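Local coordinates for glutathione S-transferase (Sphingobium chungbukense, PDB 6M1T), which binds glutathione and, as a bacterial beta-class glutathione S-transferase, probably transfers it to other compounds in detoxification, at residues K2-P7 with V28-A33; C10-H15 with K196-V201; S99-E104 with I156-M161. One frame throughout, in Å; residues are numbered along the deposited sequence. Where two conformers were deposited one is given.

Contact 1 (K2-P7 with V28-A33); sequences KLFISP and VKVDLA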
# COMPACT_ATOMS: atom_id res chain seq x y z
N LYS A 2 -8.26 -20.48 -5.13
CA LYS A 2 -7.35 -20.40 -6.29
C LYS A 2 -6.53 -19.12 -6.12
O LYS A 2 -7.13 -18.02 -6.01
CB LYS A 2 -8.08 -20.31 -7.63
CG LYS A 2 -8.92 -21.50 -8.06
CD LYS A 2 -9.30 -21.40 -9.52
CE LYS A 2 -10.68 -21.94 -9.82
NZ LYS A 2 -11.71 -20.91 -9.51
N LEU A 3 -5.22 -19.26 -6.15
CA LEU A 3 -4.30 -18.13 -6.28
C LEU A 3 -3.83 -17.99 -7.74
O LEU A 3 -3.33 -18.96 -8.29
CB LEU A 3 -3.09 -18.37 -5.37
CG LEU A 3 -2.11 -17.22 -5.39
CD1 LEU A 3 -2.69 -15.96 -4.71
CD2 LEU A 3 -0.80 -17.66 -4.73
N PHE A 4 -3.99 -16.78 -8.31
CA PHE A 4 -3.57 -16.44 -9.68
C PHE A 4 -2.19 -15.83 -9.60
O PHE A 4 -2.02 -14.87 -8.84
CB PHE A 4 -4.58 -15.50 -10.36
CG PHE A 4 -5.89 -16.19 -10.57
CD1 PHE A 4 -6.81 -16.30 -9.55
CD2 PHE A 4 -6.17 -16.80 -11.79
CE1 PHE A 4 -8.01 -16.97 -9.75
CE2 PHE A 4 -7.37 -17.45 -11.99
CZ PHE A 4 -8.29 -17.54 -10.97
N ILE A 5 -1.26 -16.46 -10.31
CA ILE A 5 0.18 -16.14 -10.26
C ILE A 5 0.75 -15.87 -11.65
O ILE A 5 0.21 -16.33 -12.66
CB ILE A 5 0.97 -17.27 -9.57
CG1 ILE A 5 1.02 -18.58 -10.36
CG2 ILE A 5 0.43 -17.48 -8.17
CD1 ILE A 5 2.17 -19.48 -9.91
N SER A 6 1.93 -15.26 -11.62
CA SER A 6 2.92 -15.28 -12.71
C SER A 6 4.28 -15.60 -12.07
O SER A 6 4.67 -14.96 -11.11
CB SER A 6 2.89 -13.96 -13.44
OG SER A 6 3.82 -14.00 -14.51
N PRO A 7 5.02 -16.63 -12.53
CA PRO A 7 6.22 -17.08 -11.80
C PRO A 7 7.19 -15.94 -11.53
O PRO A 7 7.56 -15.21 -12.45
CB PRO A 7 6.86 -18.13 -12.70
CG PRO A 7 5.68 -18.63 -13.50
CD PRO A 7 4.79 -17.42 -13.74
N VAL A 28 -2.77 -21.02 -10.15
CA VAL A 28 -3.18 -20.94 -11.58
C VAL A 28 -2.35 -19.85 -12.26
O VAL A 28 -2.37 -18.73 -11.77
CB VAL A 28 -4.69 -20.68 -11.61
CG1 VAL A 28 -5.21 -20.46 -13.01
CG2 VAL A 28 -5.43 -21.84 -10.94
N LYS A 29 -1.62 -20.20 -13.33
CA LYS A 29 -0.73 -19.25 -14.05
C LYS A 29 -1.58 -18.32 -14.95
O LYS A 29 -2.58 -18.76 -15.56
CB LYS A 29 0.35 -20.01 -14.83
CG LYS A 29 1.36 -20.73 -13.94
CD LYS A 29 2.57 -21.28 -14.70
CE LYS A 29 2.47 -22.74 -15.05
NZ LYS A 29 2.74 -23.61 -13.87
N VAL A 30 -1.18 -17.06 -15.00
CA VAL A 30 -1.73 -16.05 -15.93
C VAL A 30 -0.61 -15.59 -16.86
O VAL A 30 0.51 -15.28 -16.38
CB VAL A 30 -2.31 -14.84 -15.16
CG1 VAL A 30 -2.95 -13.82 -16.10
CG2 VAL A 30 -3.28 -15.30 -14.08
N ASP A 31 -0.97 -15.41 -18.13
CA ASP A 31 -0.10 -14.77 -19.14
C ASP A 31 -0.38 -13.28 -19.01
O ASP A 31 -1.51 -12.88 -19.28
CB ASP A 31 -0.40 -15.27 -20.57
CG ASP A 31 0.58 -14.70 -21.59
OD1 ASP A 31 0.90 -13.46 -21.48
OD2 ASP A 31 1.07 -15.49 -22.46
N LEU A 32 0.56 -12.53 -18.47
CA LEU A 32 0.30 -11.09 -18.10
C LEU A 32 0.18 -10.24 -19.38
O LEU A 32 -0.47 -9.17 -19.34
CB LEU A 32 1.43 -10.65 -17.17
CG LEU A 32 1.32 -11.20 -15.75
CD1 LEU A 32 2.43 -10.63 -14.90
CD2 LEU A 32 -0.08 -10.94 -15.15
N ALA A 33 0.70 -10.74 -20.51
CA ALA A 33 0.78 -10.02 -21.80
C ALA A 33 -0.58 -10.07 -22.46
O ALA A 33 -0.99 -9.04 -22.94
CB ALA A 33 1.90 -10.59 -22.65
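Ile-5 is held to the neighbouring strand through both of its backbone polar atoms: its N donates to Val-28 O at 2.9 Å, and its O accepts from Val-30 N at 2.8 Å. Just before this pair, Val-28 N donates to Leu-3 O at 2.8 Å with an N-H...O angle of 172°. Ile-5 thus straddles Lys-29 with bonds to the residues before and after it, the parallel pattern. Two weaker CA-H...O contacts, Phe-4 CA to Val-28 O and Lys-29 CA to Ile-5 O, fill in between these bonds.

Phe-4 and Val-28 share one face of the sheet, and Val-30 packs beside them. Phe-4 and Val-28 lie side by side and point the same way; CE2 of the ring meets Val-28 CG1 at 3.8 Å from an oblique direction. Val-30 CG2 comes instead to the ring edge and also packs on Phe-4 CB at 3.9 Å. The ring of Phe-43 meets that of Phe-4, and Val-37 and Val-46 pack on the same side chain. On the face of Ile-5 and Lys-29, the Ile-5 CG1 branch sits in the crowded position between N and carbonyl carbon (chi1 68°), which lays it against Val-28 O, while the lysine's CG only skims it. Glu-198 of helix 189-198 touches Ile-5 and Pro-7 on this side.

Past the strand ends, Leu-32 CD1 rests on Ser-6 CB, 3.7 Å away. Leu-32 also touches the bound glutathione, and Ser-6 packs on Val-52 of that pocket. Asp-31 OD1 accepts from Ala-33 N, an Asx turn just where the strand ends.

Strands 2-5 and 26-31, joined through helix 12-21, make the opening beta-alpha-beta unit of the thioredoxin-like N-terminal domain, with the glutathione site at their C-terminal ends.

Contact 2 (C10-H15 with K196-V201); sequences CSLAPH and KAEGLV. With GSH (glutathione), chain C.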
# COMPACT_ATOMS: atom_id res chain seq x y z
N CYS A 10 5.16 -10.63 -7.86
CA CYS A 10 4.88 -10.38 -6.43
C CYS A 10 3.83 -11.40 -5.93
O CYS A 10 3.73 -11.58 -4.66
CB CYS A 10 4.46 -8.94 -6.19
SG CYS A 10 2.98 -8.62 -7.16
N SER A 11 3.14 -12.12 -6.83
CA SER A 11 2.26 -13.27 -6.48
C SER A 11 2.99 -14.42 -5.78
O SER A 11 2.29 -15.25 -5.08
CB SER A 11 1.49 -13.78 -7.70
OG SER A 11 2.34 -13.98 -8.80
N LEU A 12 4.31 -14.53 -5.93
CA LEU A 12 5.10 -15.54 -5.16
C LEU A 12 4.83 -15.36 -3.66
O LEU A 12 4.86 -16.35 -2.94
CB LEU A 12 6.57 -15.42 -5.54
CG LEU A 12 7.55 -16.37 -4.86
CD1 LEU A 12 7.22 -17.84 -5.13
CD2 LEU A 12 8.94 -16.05 -5.35
N ALA A 13 4.56 -14.14 -3.17
CA ALA A 13 4.43 -13.89 -1.73
C ALA A 13 3.25 -14.67 -1.15
O ALA A 13 3.44 -15.51 -0.24
CB ALA A 13 4.38 -12.42 -1.41
N PRO A 14 2.01 -14.48 -1.66
CA PRO A 14 0.90 -15.28 -1.19
C PRO A 14 1.07 -16.78 -1.51
O PRO A 14 0.55 -17.61 -0.73
CB PRO A 14 -0.36 -14.64 -1.82
CG PRO A 14 0.19 -13.81 -2.93
CD PRO A 14 1.60 -13.38 -2.54
N HIS A 15 1.76 -17.13 -2.59
CA HIS A 15 2.11 -18.55 -2.89
C HIS A 15 2.86 -19.14 -1.68
O HIS A 15 2.45 -20.22 -1.16
CB HIS A 15 2.93 -18.65 -4.19
CG HIS A 15 3.06 -20.03 -4.74
ND1 HIS A 15 3.68 -20.28 -5.96
CD2 HIS A 15 2.61 -21.21 -4.29
CE1 HIS A 15 3.68 -21.60 -6.18
NE2 HIS A 15 2.98 -22.18 -5.20
N LYS A 196 10.27 -23.98 -6.40
CA LYS A 196 10.30 -25.14 -7.32
C LYS A 196 9.00 -25.17 -8.13
O LYS A 196 9.09 -25.30 -9.37
CB LYS A 196 10.56 -26.45 -6.55
CG LYS A 196 10.83 -27.66 -7.43
CD LYS A 196 11.47 -28.85 -6.73
CE LYS A 196 11.74 -30.03 -7.65
NZ LYS A 196 11.78 -31.32 -6.89
N ALA A 197 7.82 -25.05 -7.49
CA ALA A 197 6.52 -25.08 -8.21
C ALA A 197 6.43 -23.99 -9.29
O ALA A 197 5.70 -24.21 -10.27
CB ALA A 197 5.37 -24.97 -7.22
N GLU A 198 7.10 -22.85 -9.12
CA GLU A 198 7.04 -21.71 -10.08
C GLU A 198 8.17 -21.82 -11.12
O GLU A 198 8.09 -21.08 -12.15
CB GLU A 198 7.11 -20.36 -9.37
CG GLU A 198 5.85 -20.05 -8.58
CD GLU A 198 5.65 -18.58 -8.23
OE1 GLU A 198 6.43 -17.75 -8.72
OE2 GLU A 198 4.70 -18.28 -7.47
N GLY A 199 9.09 -22.77 -10.91
CA GLY A 199 10.20 -23.06 -11.85
C GLY A 199 11.34 -22.10 -11.65
O GLY A 199 12.02 -21.78 -12.62
N LEU A 200 11.55 -21.61 -10.43
CA LEU A 200 12.52 -20.51 -10.19
C LEU A 200 13.87 -21.09 -9.70
O LEU A 200 14.82 -20.32 -9.65
CB LEU A 200 11.95 -19.52 -9.18
CG LEU A 200 10.61 -18.89 -9.57
CD1 LEU A 200 10.12 -18.00 -8.45
CD2 LEU A 200 10.70 -18.13 -10.89
N VAL A 201 13.88 -22.37 -9.29
CA VAL A 201 15.08 -23.15 -8.89
C VAL A 201 14.92 -24.53 -9.54
O VAL A 201 15.90 -25.20 -9.74
CB VAL A 201 15.28 -23.27 -7.37
CG1 VAL A 201 15.76 -21.97 -6.73
CG2 VAL A 201 14.03 -23.79 -6.67
OXT VAL A 201 13.82 -24.96 -9.86
N1 GSH C . -0.74 -3.12 -5.84
CA1 GSH C . -0.81 -4.50 -6.35
C1 GSH C . -0.61 -5.50 -5.20
O11 GSH C . 0.01 -5.07 -4.22
O12 GSH C . -1.10 -6.67 -5.35
CB1 GSH C . 0.28 -4.66 -7.41
CG1 GSH C . 0.15 -5.89 -8.27
CD1 GSH C . 1.16 -5.83 -9.42
OE1 GSH C . 1.65 -4.77 -9.82
N2 GSH C . 1.42 -6.99 -10.00
CA2 GSH C . 2.27 -7.18 -11.16
C2 GSH C . 1.46 -7.39 -12.43
O2 GSH C . 0.53 -8.20 -12.44
CB2 GSH C . 3.25 -8.34 -10.95
SG2 GSH C . 4.57 -7.97 -9.76
N3 GSH C . 1.77 -6.62 -13.45
CA3 GSH C . 1.12 -6.73 -14.74
C3 GSH C . 0.54 -5.40 -15.22
O31 GSH C . 0.49 -4.45 -14.41
O32 GSH C . 0.12 -5.36 -16.40
O HOH W 1 3.98 -16.07 -8.48
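Glu-198 OE2 accepts a hydrogen bond from His-15 ND1 at 2.7 Å, and water 1 also donates to it. The histidine bond is nearly straight, 173° at the hydrogen; OE2 lies in the ring plane and is met on its anti side, the carboxylate being turned only 22° from the ring. Water 1 in turn accepts from Ser-11 OG at 2.7 Å, while Glu-198 OE1 takes the N-H of Gly-8, so both carboxylate oxygens of this buried group are engaged. With ND1 donating and NE2 paired to Arg-19, the imidazole is fixed in rotation. Ala-197 CB closes on the ring edge at CE1.

With CG opposite its own N (chi1 180°), Leu-12 crosses the glutamate obliquely, CD1 lying 3.5 Å from Glu-198 OE2. Its other methyl, CD2, meets Leu-200 CD1 tip to tip at 3.8 Å.

Cys-10 faces the other way, its SG 3.1 Å from SG2 of the glutathione, too far for a formed disulfide. The chain's last helix, ended by a Schellman motif at Gly-199, thus docks on the first helix of the thioredoxin-like domain, beside Cys-10 of the glutathione site.

Contact 3 (S99-E104 with I156-M161); sequences SFLGSE and IYLFVM. With GSH (glutathione), chain G.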
# COMPACT_ATOMS: atom_id res chain seq x y z
N SER A 99 2.17 -1.99 3.61
CA SER A 99 1.84 -0.76 2.81
C SER A 99 3.15 -0.17 2.28
O SER A 99 3.19 0.21 1.09
CB SER A 99 0.94 0.28 3.56
OG SER A 99 1.21 1.39 2.69
N PHE A 100 4.23 -0.16 3.06
CA PHE A 100 5.52 0.36 2.59
C PHE A 100 6.05 -0.52 1.43
O PHE A 100 6.56 0.02 0.41
CB PHE A 100 6.55 0.40 3.71
CG PHE A 100 7.91 0.70 3.20
CD1 PHE A 100 8.33 2.01 3.00
CD2 PHE A 100 8.81 -0.33 2.96
CE1 PHE A 100 9.61 2.29 2.54
CE2 PHE A 100 10.08 -0.05 2.48
CZ PHE A 100 10.49 1.25 2.29
N LEU A 101 5.97 -1.84 1.58
CA LEU A 101 6.49 -2.75 0.53
C LEU A 101 5.70 -2.56 -0.79
O LEU A 101 6.34 -2.49 -1.82
CB LEU A 101 6.41 -4.18 1.06
CG LEU A 101 7.39 -4.48 2.20
CD1 LEU A 101 7.16 -5.89 2.73
CD2 LEU A 101 8.79 -4.31 1.72
N GLY A 102 4.38 -2.51 -0.72
CA GLY A 102 3.49 -2.39 -1.89
C GLY A 102 3.51 -1.01 -2.54
O GLY A 102 3.51 -0.93 -3.78
N SER A 103 3.59 0.04 -1.73
CA SER A 103 3.41 1.44 -2.16
C SER A 103 4.77 2.09 -2.44
O SER A 103 4.83 2.96 -3.30
CB SER A 103 2.53 2.17 -1.11
OG SER A 103 1.31 1.51 -1.50
N GLU A 104 5.86 1.70 -1.78
CA GLU A 104 7.16 2.40 -1.98
C GLU A 104 8.18 1.47 -2.67
O GLU A 104 8.67 1.84 -3.72
CB GLU A 104 7.72 2.88 -0.64
CG GLU A 104 6.76 3.80 0.11
CD GLU A 104 6.50 5.14 -0.57
OE1 GLU A 104 5.61 5.87 -0.12
OE2 GLU A 104 7.17 5.45 -1.55
N ILE A 156 7.85 -12.57 4.18
CA ILE A 156 7.60 -13.29 2.90
C ILE A 156 7.58 -12.27 1.76
O ILE A 156 8.21 -12.47 0.74
CB ILE A 156 6.30 -14.10 2.96
CG1 ILE A 156 6.36 -15.24 3.99
CG2 ILE A 156 6.04 -14.61 1.54
CD1 ILE A 156 5.01 -15.94 4.19
N TYR A 157 6.86 -11.19 1.93
CA TYR A 157 6.68 -10.15 0.88
C TYR A 157 8.02 -9.47 0.55
O TYR A 157 8.41 -9.39 -0.62
CB TYR A 157 5.66 -9.18 1.41
CG TYR A 157 5.01 -8.26 0.42
CD1 TYR A 157 4.94 -8.53 -0.94
CD2 TYR A 157 4.34 -7.15 0.91
CE1 TYR A 157 4.28 -7.66 -1.81
CE2 TYR A 157 3.66 -6.29 0.07
CZ TYR A 157 3.61 -6.55 -1.29
OH TYR A 157 2.97 -5.64 -2.09
N LEU A 158 8.79 -9.09 1.59
CA LEU A 158 10.11 -8.46 1.40
C LEU A 158 11.02 -9.44 0.68
O LEU A 158 11.66 -9.04 -0.29
CB LEU A 158 10.73 -8.02 2.73
CG LEU A 158 12.14 -7.44 2.66
CD1 LEU A 158 12.21 -6.25 1.68
CD2 LEU A 158 12.61 -7.04 4.06
N PHE A 159 11.06 -10.69 1.18
CA PHE A 159 11.93 -11.75 0.58
C PHE A 159 11.70 -11.84 -0.92
O PHE A 159 12.63 -11.84 -1.69
CB PHE A 159 11.60 -13.10 1.20
CG PHE A 159 12.29 -14.26 0.55
CD1 PHE A 159 13.61 -14.53 0.88
CD2 PHE A 159 11.60 -15.13 -0.28
CE1 PHE A 159 14.26 -15.64 0.35
CE2 PHE A 159 12.25 -16.24 -0.81
CZ PHE A 159 13.58 -16.47 -0.51
N VAL A 160 10.42 -11.84 -1.35
CA VAL A 160 10.10 -11.96 -2.80
C VAL A 160 10.71 -10.79 -3.58
O VAL A 160 11.39 -11.03 -4.58
CB VAL A 160 8.59 -12.12 -3.05
CG1 VAL A 160 8.27 -11.96 -4.53
CG2 VAL A 160 8.11 -13.45 -2.52
N MET A 161 10.51 -9.56 -3.15
CA MET A 161 11.06 -8.36 -3.82
C MET A 161 12.60 -8.31 -3.74
O MET A 161 13.18 -7.77 -4.65
CB MET A 161 10.42 -7.11 -3.21
CG MET A 161 8.90 -7.11 -3.37
SD MET A 161 8.22 -5.47 -2.91
CE MET A 161 6.79 -5.94 -1.96
N1 GSH G . 3.08 5.34 1.12
CA1 GSH G . 3.03 6.53 2.01
C1 GSH G . 1.69 6.56 2.78
O11 GSH G . 1.69 7.08 3.94
O12 GSH G . 0.70 6.01 2.25
CB1 GSH G . 3.30 7.75 1.11
CG1 GSH G . 3.20 9.08 1.83
CD1 GSH G . 3.63 10.20 0.90
OE1 GSH G . 4.09 9.97 -0.22
N2 GSH G . 3.50 11.42 1.40
CA2 GSH G . 3.90 12.64 0.72
C2 GSH G . 5.22 13.19 1.24
O2 GSH G . 5.45 13.28 2.45
CB2 GSH G . 2.77 13.66 0.80
SG2 GSH G . 1.32 13.17 -0.15
N3 GSH G . 6.09 13.57 0.33
CA3 GSH G . 7.35 14.18 0.69
C3 GSH G . 8.53 13.35 0.21
O31 GSH G . 9.67 13.80 0.44
O32 GSH G . 8.27 12.28 -0.39
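Helices 99-104 and 156-161 run at 33° to each other with their axes 10.3 Å apart, and come closest in backbone at Leu-101 and Leu-158. No hydrogen bond crosses between them; Leu-101 does most of the joining. Its CD1 reaches Tyr-157 CD2 at 3.6 Å, obliquely to the ring, as the two side chains slide past one another in opposite directions. The other methyl, CD2, meets Leu-158 CD1 at 3.9 Å, those side chains crossing at about a right angle. Met-161 turns its CE over a face of the Tyr-157 ring, offset toward the rim, and presses the same methyl on Leu-101 CB at 3.5 Å.

The tyrosine swings its ring alongside its own carbonyl carbon (chi1 -163°), which carries OH to 3.3 Å from Gly-102 CA; a beta carbon at the glycine would crowd that oxygen. The Tyr-157 hydroxyl also comes near the glutathione of this subunit. An alanine in place of Tyr-157 would probably leave Leu-101 and the Met-161 methyl without their shared surface and take away a side chain that lines the glutathione pocket.

On the far side of its helix, Glu-104 OE1 accepts from N1 of the second subunit's glutathione at 2.9 Å, and OE2 forms a salt bridge with Lys-107 of that subunit. Apolar contacts thus join the helices, while the charged Glu-104 instead meets the ligand and Lys-107 of the second subunit.

Contacts 1 and 2 meet directly, their centres 10 Å apart: Ser-6 N probably donates to Ser-11 OG at 3.1 Å, and Leu-3 CD2 packs on His-15 N. Contact 3, nested within the long chain loop that contact 2 closes, lies 15 Å from contact 2 between centres and touches it where Leu-12 CG meets Val-160 CG2 at 3.8 Å. Contacts 1 and 3 do not touch, their nearest atoms being about 8 Å apart. All three border the same glutathione pocket, through Leu-32, Cys-10 and Tyr-157 respectively. Contact 2 joins the thioredoxin-like domain to the helical domain, its segments lying on helices 12-21 and 189-198, and contact 3 carries the connection on to the second subunit's glutathione.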